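Local coordinates for protein putative transporter (Clostridium difficile 630, PDB 3LV9) that is a putative membrane transporter of the UPF0053 family, represented here by its paired CBS domains, and may bind flavin adenine dinucleotide, at residues Ala49-Glu54 with Asp77-Lys82; Tyr59-Lys64 with Asp68-Val73. One frame throughout, in Å; residues are numbered along the deposited sequence.

Contact 1 (Ala49-Glu54 with Asp77-Lys82); sequences AILKEE and DLYNQK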
loop_
_atom_site.group_PDB
_atom_site.type_symbol
_atom_site.label_atom_id
_atom_site.label_comp_id
_atom_site.label_asym_id
_atom_site.label_seq_id
_atom_site.Cartn_x
_atom_site.Cartn_y
_atom_site.Cartn_z
ATOM N N ALA A 49 -7.118 5.556 -15.057
ATOM C CA ALA A 49 -7.867 6.666 -14.444
ATOM C C ALA A 49 -8.305 6.320 -13.011
ATOM O O ALA A 49 -8.221 7.175 -12.108
ATOM C CB ALA A 49 -9.058 7.067 -15.282
ATOM N N ILE A 50 -8.742 5.075 -12.787
ATOM C CA ILE A 50 -9.162 4.683 -11.442
ATOM C C ILE A 50 -7.957 4.436 -10.540
ATOM O O ILE A 50 -7.974 4.925 -9.430
ATOM C CB ILE A 50 -10.270 3.539 -11.371
ATOM C CG1 ILE A 50 -9.693 2.133 -11.338
ATOM C CG2 ILE A 50 -11.321 3.633 -12.525
ATOM C CD1 ILE A 50 -10.733 1.053 -11.994
ATOM N N LEU A 51 -6.891 3.764 -10.986
ATOM C CA LEU A 51 -5.667 3.664 -10.137
ATOM C C LEU A 51 -5.150 5.022 -9.678
ATOM O O LEU A 51 -4.713 5.171 -8.538
ATOM C CB LEU A 51 -4.501 2.919 -10.809
ATOM C CG LEU A 51 -4.786 1.535 -11.391
ATOM C CD1 LEU A 51 -3.611 0.588 -11.400
ATOM C CD2 LEU A 51 -5.961 0.903 -10.705
ATOM N N LYS A 52 -5.196 6.007 -10.557
ATOM C CA LYS A 52 -4.725 7.346 -10.226
ATOM C C LYS A 52 -5.585 8.019 -9.137
ATOM O O LYS A 52 -5.055 8.553 -8.183
ATOM C CB LYS A 52 -4.713 8.209 -11.476
ATOM C CG LYS A 52 -3.855 9.433 -11.357
ATOM C CD LYS A 52 -4.466 10.682 -12.021
ATOM C CE LYS A 52 -3.672 11.955 -11.648
ATOM N NZ LYS A 52 -4.509 13.200 -11.673
ATOM N N GLU A 53 -6.902 7.984 -9.286
ATOM C CA GLU A 53 -7.839 8.631 -8.353
ATOM C C GLU A 53 -7.881 7.961 -6.987
ATOM O O GLU A 53 -7.875 8.628 -5.953
ATOM C CB GLU A 53 -9.240 8.565 -8.959
ATOM C CG GLU A 53 -10.354 9.262 -8.185
ATOM C CD GLU A 53 -11.723 8.553 -8.336
ATOM O OE1 GLU A 53 -11.727 7.365 -8.760
ATOM O OE2 GLU A 53 -12.782 9.181 -8.016
ATOM N N GLU A 54 -7.956 6.633 -7.011
ATOM C CA GLU A 54 -8.007 5.793 -5.808
ATOM C C GLU A 54 -6.626 5.604 -5.178
ATOM O O GLU A 54 -5.633 5.475 -5.872
ATOM C CB GLU A 54 -8.565 4.426 -6.194
ATOM C CG GLU A 54 -10.014 4.445 -6.619
ATOM C CD GLU A 54 -10.932 4.526 -5.443
ATOM O OE1 GLU A 54 -10.647 3.807 -4.452
ATOM O OE2 GLU A 54 -11.925 5.305 -5.500
ATOM N N ASP A 77 2.518 -4.340 -10.718
ATOM C CA ASP A 77 2.379 -5.251 -11.829
ATOM C C ASP A 77 1.613 -4.624 -13.006
ATOM O O ASP A 77 2.052 -4.742 -14.139
ATOM C CB ASP A 77 1.655 -6.511 -11.377
ATOM C CG ASP A 77 2.264 -7.140 -10.165
ATOM O OD1 ASP A 77 3.358 -6.733 -9.743
ATOM O OD2 ASP A 77 1.619 -8.057 -9.632
ATOM N N LEU A 78 0.484 -3.974 -12.749
ATOM C CA LEU A 78 -0.275 -3.333 -13.814
ATOM C C LEU A 78 0.613 -2.309 -14.531
ATOM O O LEU A 78 0.679 -2.247 -15.780
ATOM C CB LEU A 78 -1.524 -2.611 -13.278
ATOM C CG LEU A 78 -2.894 -3.305 -13.178
ATOM C CD1 LEU A 78 -3.889 -2.440 -12.389
ATOM C CD2 LEU A 78 -3.516 -3.627 -14.486
ATOM N N TYR A 79 1.278 -1.475 -13.738
ATOM C CA TYR A 79 2.033 -0.339 -14.278
ATOM C C TYR A 79 3.248 -0.892 -15.028
ATOM O O TYR A 79 3.544 -0.441 -16.138
ATOM C CB TYR A 79 2.470 0.618 -13.166
ATOM C CG TYR A 79 1.439 1.610 -12.612
ATOM C CD1 TYR A 79 0.463 2.159 -13.417
ATOM C CD2 TYR A 79 1.500 2.056 -11.289
ATOM C CE1 TYR A 79 -0.426 3.088 -12.940
ATOM C CE2 TYR A 79 0.603 2.995 -10.811
ATOM C CZ TYR A 79 -0.357 3.494 -11.655
ATOM O OH TYR A 79 -1.285 4.410 -11.258
ATOM N N ASN A 80 3.927 -1.887 -14.475
ATOM C CA ASN A 80 5.049 -2.492 -15.208
ATOM C C ASN A 80 4.618 -3.113 -16.551
ATOM O O ASN A 80 5.379 -3.038 -17.523
ATOM C CB ASN A 80 5.773 -3.552 -14.365
ATOM C CG ASN A 80 6.615 -2.938 -13.226
ATOM O OD1 ASN A 80 7.041 -1.788 -13.315
ATOM N ND2 ASN A 80 6.841 -3.713 -12.156
ATOM N N GLN A 81 3.418 -3.695 -16.640
ATOM C CA GLN A 81 2.963 -4.207 -17.938
ATOM C C GLN A 81 2.838 -3.070 -18.916
ATOM O O GLN A 81 3.278 -3.163 -20.041
ATOM C CB GLN A 81 1.612 -4.915 -17.832
ATOM C CG GLN A 81 1.704 -6.341 -17.396
ATOM C CD GLN A 81 0.376 -7.091 -17.526
ATOM O OE1 GLN A 81 -0.722 -6.485 -17.574
ATOM N NE2 GLN A 81 0.469 -8.428 -17.594
ATOM N N LYS A 82 2.240 -1.983 -18.476
ATOM C CA LYS A 82 1.862 -0.935 -19.402
ATOM C C LYS A 82 3.095 -0.200 -19.872
ATOM O O LYS A 82 3.200 0.183 -21.037
ATOM C CB LYS A 82 0.904 0.058 -18.743
ATOM C CG LYS A 82 0.436 1.183 -19.665
ATOM C CD LYS A 82 -0.569 0.695 -20.695
ATOM C CE LYS A 82 -1.031 1.811 -21.608
ATOM N NZ LYS A 82 -1.763 1.234 -22.798
#

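Contact 2 (Tyr59-Lys64 with Asp68-Val73); sequences YPVCRK and DILGFV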
loop_
_atom_site.group_PDB
_atom_site.type_symbol
_atom_site.label_atom_id
_atom_site.label_comp_id
_atom_site.label_asym_id
_atom_site.label_seq_id
_atom_site.Cartn_x
_atom_site.Cartn_y
_atom_site.Cartn_z
ATOM N N TYR A 59 -6.199 -4.503 -6.313
ATOM C CA TYR A 59 -7.542 -4.425 -6.844
ATOM C C TYR A 59 -8.031 -5.785 -7.250
ATOM O O TYR A 59 -7.375 -6.499 -7.999
ATOM C CB TYR A 59 -7.626 -3.511 -8.039
ATOM C CG TYR A 59 -7.433 -2.034 -7.759
ATOM C CD1 TYR A 59 -8.543 -1.164 -7.676
ATOM C CD2 TYR A 59 -6.167 -1.491 -7.630
ATOM C CE1 TYR A 59 -8.379 0.213 -7.440
ATOM C CE2 TYR A 59 -5.984 -0.094 -7.384
ATOM C CZ TYR A 59 -7.100 0.736 -7.306
ATOM O OH TYR A 59 -6.952 2.098 -7.065
ATOM N N PRO A 60 -9.215 -6.135 -6.789
ATOM C CA PRO A 60 -9.904 -7.252 -7.342
ATOM C C PRO A 60 -10.253 -7.052 -8.807
ATOM O O PRO A 60 -10.479 -5.946 -9.218
ATOM C CB PRO A 60 -11.162 -7.345 -6.497
ATOM C CG PRO A 60 -11.410 -5.960 -6.047
ATOM C CD PRO A 60 -10.082 -5.289 -5.953
ATOM N N VAL A 61 -10.257 -8.158 -9.557
ATOM C CA VAL A 61 -10.616 -8.211 -10.927
ATOM C C VAL A 61 -11.920 -9.039 -10.998
ATOM O O VAL A 61 -12.024 -10.129 -10.384
ATOM C CB VAL A 61 -9.501 -8.901 -11.732
ATOM C CG1 VAL A 61 -9.931 -9.167 -13.136
ATOM C CG2 VAL A 61 -8.238 -8.069 -11.706
ATOM N N CYS A 62 -12.901 -8.494 -11.708
ATOM C CA CYS A 62 -14.218 -9.089 -11.920
ATOM C C CYS A 62 -14.524 -9.365 -13.366
ATOM O O CYS A 62 -14.126 -8.630 -14.217
ATOM C CB CYS A 62 -15.324 -8.152 -11.459
ATOM S SG CYS A 62 -15.134 -7.420 -9.941
ATOM N N ARG A 63 -15.298 -10.400 -13.609
ATOM C CA ARG A 63 -15.874 -10.691 -14.909
ATOM C C ARG A 63 -17.330 -10.316 -14.808
ATOM O O ARG A 63 -18.082 -10.891 -14.023
ATOM C CB ARG A 63 -15.686 -12.185 -15.216
ATOM C CG ARG A 63 -16.422 -12.806 -16.412
ATOM C CD ARG A 63 -15.944 -14.282 -16.625
ATOM N NE ARG A 63 -14.588 -14.299 -17.220
ATOM C CZ ARG A 63 -13.684 -15.295 -17.137
ATOM N NH1 ARG A 63 -13.944 -16.427 -16.481
ATOM N NH2 ARG A 63 -12.481 -15.159 -17.715
ATOM N N LYS A 64 -17.704 -9.299 -15.566
ATOM C CA LYS A 64 -19.103 -8.876 -15.721
ATOM C C LYS A 64 -19.685 -8.128 -14.526
ATOM O O LYS A 64 -20.141 -6.994 -14.668
ATOM C CB LYS A 64 -20.021 -10.059 -16.121
ATOM C CG LYS A 64 -19.906 -10.503 -17.582
ATOM C CD LYS A 64 -19.840 -9.309 -18.542
ATOM C CE LYS A 64 -20.709 -9.473 -19.794
ATOM N NZ LYS A 64 -20.709 -8.195 -20.622
ATOM N N ASP A 68 -18.638 -12.193 -9.525
ATOM C CA ASP A 68 -17.739 -13.105 -10.226
ATOM C C ASP A 68 -16.331 -12.565 -10.146
ATOM O O ASP A 68 -15.852 -12.002 -11.080
ATOM C CB ASP A 68 -18.200 -13.306 -11.677
ATOM C CG ASP A 68 -17.425 -14.437 -12.395
ATOM O OD1 ASP A 68 -16.583 -15.109 -11.727
ATOM O OD2 ASP A 68 -17.659 -14.639 -13.618
ATOM N N ILE A 69 -15.701 -12.728 -8.991
ATOM C CA ILE A 69 -14.313 -12.324 -8.807
ATOM C C ILE A 69 -13.363 -13.366 -9.378
ATOM O O ILE A 69 -13.450 -14.535 -9.035
ATOM C CB ILE A 69 -13.935 -12.182 -7.336
ATOM C CG1 ILE A 69 -14.873 -11.210 -6.629
ATOM C CG2 ILE A 69 -12.479 -11.717 -7.207
ATOM C CD1 ILE A 69 -14.934 -9.906 -7.232
ATOM N N LEU A 70 -12.425 -12.930 -10.208
ATOM C CA LEU A 70 -11.413 -13.812 -10.778
ATOM C C LEU A 70 -10.110 -13.893 -9.938
ATOM O O LEU A 70 -9.344 -14.866 -10.017
ATOM C CB LEU A 70 -11.081 -13.315 -12.180
ATOM C CG LEU A 70 -12.241 -13.119 -13.161
ATOM C CD1 LEU A 70 -11.615 -12.748 -14.543
ATOM C CD2 LEU A 70 -13.127 -14.362 -13.276
ATOM N N GLY A 71 -9.849 -12.859 -9.150
ATOM C CA GLY A 71 -8.628 -12.813 -8.343
ATOM C C GLY A 71 -8.360 -11.370 -8.067
ATOM O O GLY A 71 -9.282 -10.584 -8.070
ATOM N N PHE A 72 -7.110 -11.005 -7.831
ATOM C CA PHE A 72 -6.783 -9.606 -7.725
ATOM C C PHE A 72 -5.471 -9.271 -8.406
ATOM O O PHE A 72 -4.707 -10.148 -8.816
ATOM C CB PHE A 72 -6.740 -9.176 -6.276
ATOM C CG PHE A 72 -5.457 -9.518 -5.562
ATOM C CD1 PHE A 72 -4.460 -8.577 -5.442
ATOM C CD2 PHE A 72 -5.298 -10.757 -4.943
ATOM C CE1 PHE A 72 -3.283 -8.852 -4.722
ATOM C CE2 PHE A 72 -4.116 -11.069 -4.214
ATOM C CZ PHE A 72 -3.103 -10.111 -4.108
ATOM N N VAL A 73 -5.221 -7.980 -8.527
ATOM C CA VAL A 73 -4.008 -7.561 -9.108
ATOM C C VAL A 73 -3.425 -6.490 -8.247
ATOM O O VAL A 73 -4.139 -5.811 -7.521
ATOM C CB VAL A 73 -4.203 -7.075 -10.555
ATOM C CG1 VAL A 73 -4.525 -8.257 -11.435
ATOM C CG2 VAL A 73 -5.291 -5.997 -10.644
#

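Contact 1 (Ala49-Glu54 with Asp77-Lys82)
L51 and L78 mark where helices 44-53 and 75-85 of the first CBS domain come nearest in these segments, their CA atoms 9.6 Å apart. The short helical segments run closer to antiparallel than parallel, 133° between their directions. Their axes come no nearer than 12.3 Å, so the gap is bridged by the side chains of L51, L78 and Y79, and the shared surface is small. L51 points from its helix toward the other one; its CG lies anti to the carbonyl carbon (chi1 -52°), which sends CD1 toward CD1 of L78, an apolar contact whose exact spacing is doubtful in this model. I47, one turn earlier on helix 44-53, also packs on L78, and I88 touches it from a loop. Y79 starts out along the flank of its helix, yet its ring brings the phenol end to CB of L51, which lies oblique to the ring, 4.3 Å from CZ of Y79. L48 packs against the same tyrosine. The phenol oxygen is satisfied by E141 of the second subunit, whose side chain also packs on K52, so this edge of the helix pair faces the dimer partner. The same oxygen, Y79 OH, lies 3.6 Å from L51 CB.

Contact 2 (Tyr59-Lys64 with Asp68-Val73)
Y59 and V73 pair across an antiparallel beta hairpin of the first CBS domain, at the end away from its turn; strands 59-62 and 69-73 run 149° apart in direction. Two short backbone bonds, Y59 N to V73 O and V73 N to Y59 O, both 2.7 Å, close this hydrogen-bonded pair. P60 and F72 follow as a non-hydrogen-bonded pair, and V61 N then binds G71 O at 3.0 Å. Between V61 and C62 the register slips by one residue: V61 O accepts from L70 N, and C62 pairs with I69, making a beta bulge. G71 has backbone angles at which a side chain would strike the preceding carbonyl.

The packed part is apolar on both faces. V61 crosses V73 at about a right angle, CG2 to CG1 3.7 Å; on the other face C62 SG meets I69 CD1 at 3.7 Å while holding its disulfide to C37.

The turn end is looser and more exposed. Here R63 N still bonds D68 O. The two side chains lie side by side, R63 CB and CD each 3.5 Å from D68 OD2, guanidinium and carboxylate planes 72° apart; R63 NE stays 4.7 Å from D68 OD2 and forms its salt bridge with E40. A bend at chi3 (-74°) turns the guanidinium so that L70 CD2 lies over one face, toward its rim.

Backbone hydrogen bonds join I38 of strand 38-39 to P60 and C62. I69 and F72 pack on strand 120-124 of the second CBS domain; Y59 and V73 face helices 44-53 and 75-85, the latter following strand 69-74 directly.

Overall arrangement
Both contacts belong to the first CBS domain, their centres about 15 Å apart. Along the chain helix 44-53 leads into strand 58-62, and strand 69-74 into helix 75-85; contact 2 lies within the loop that contact 1 closes. Y59 joins the two: its ring lies against L51, Y59 CE2 to L51 CD2 3.5 Å, and packs on E54, while V73 touches L78 from the partner strand. The helix pair thus packs against the side of the three-stranded sheet that carries Y59 and V73. The opposite face, bearing I69 and F72, meets strand 120-124, so the hairpin lies between its own helices and the second CBS domain, whereas contact 1 borders the second subunit.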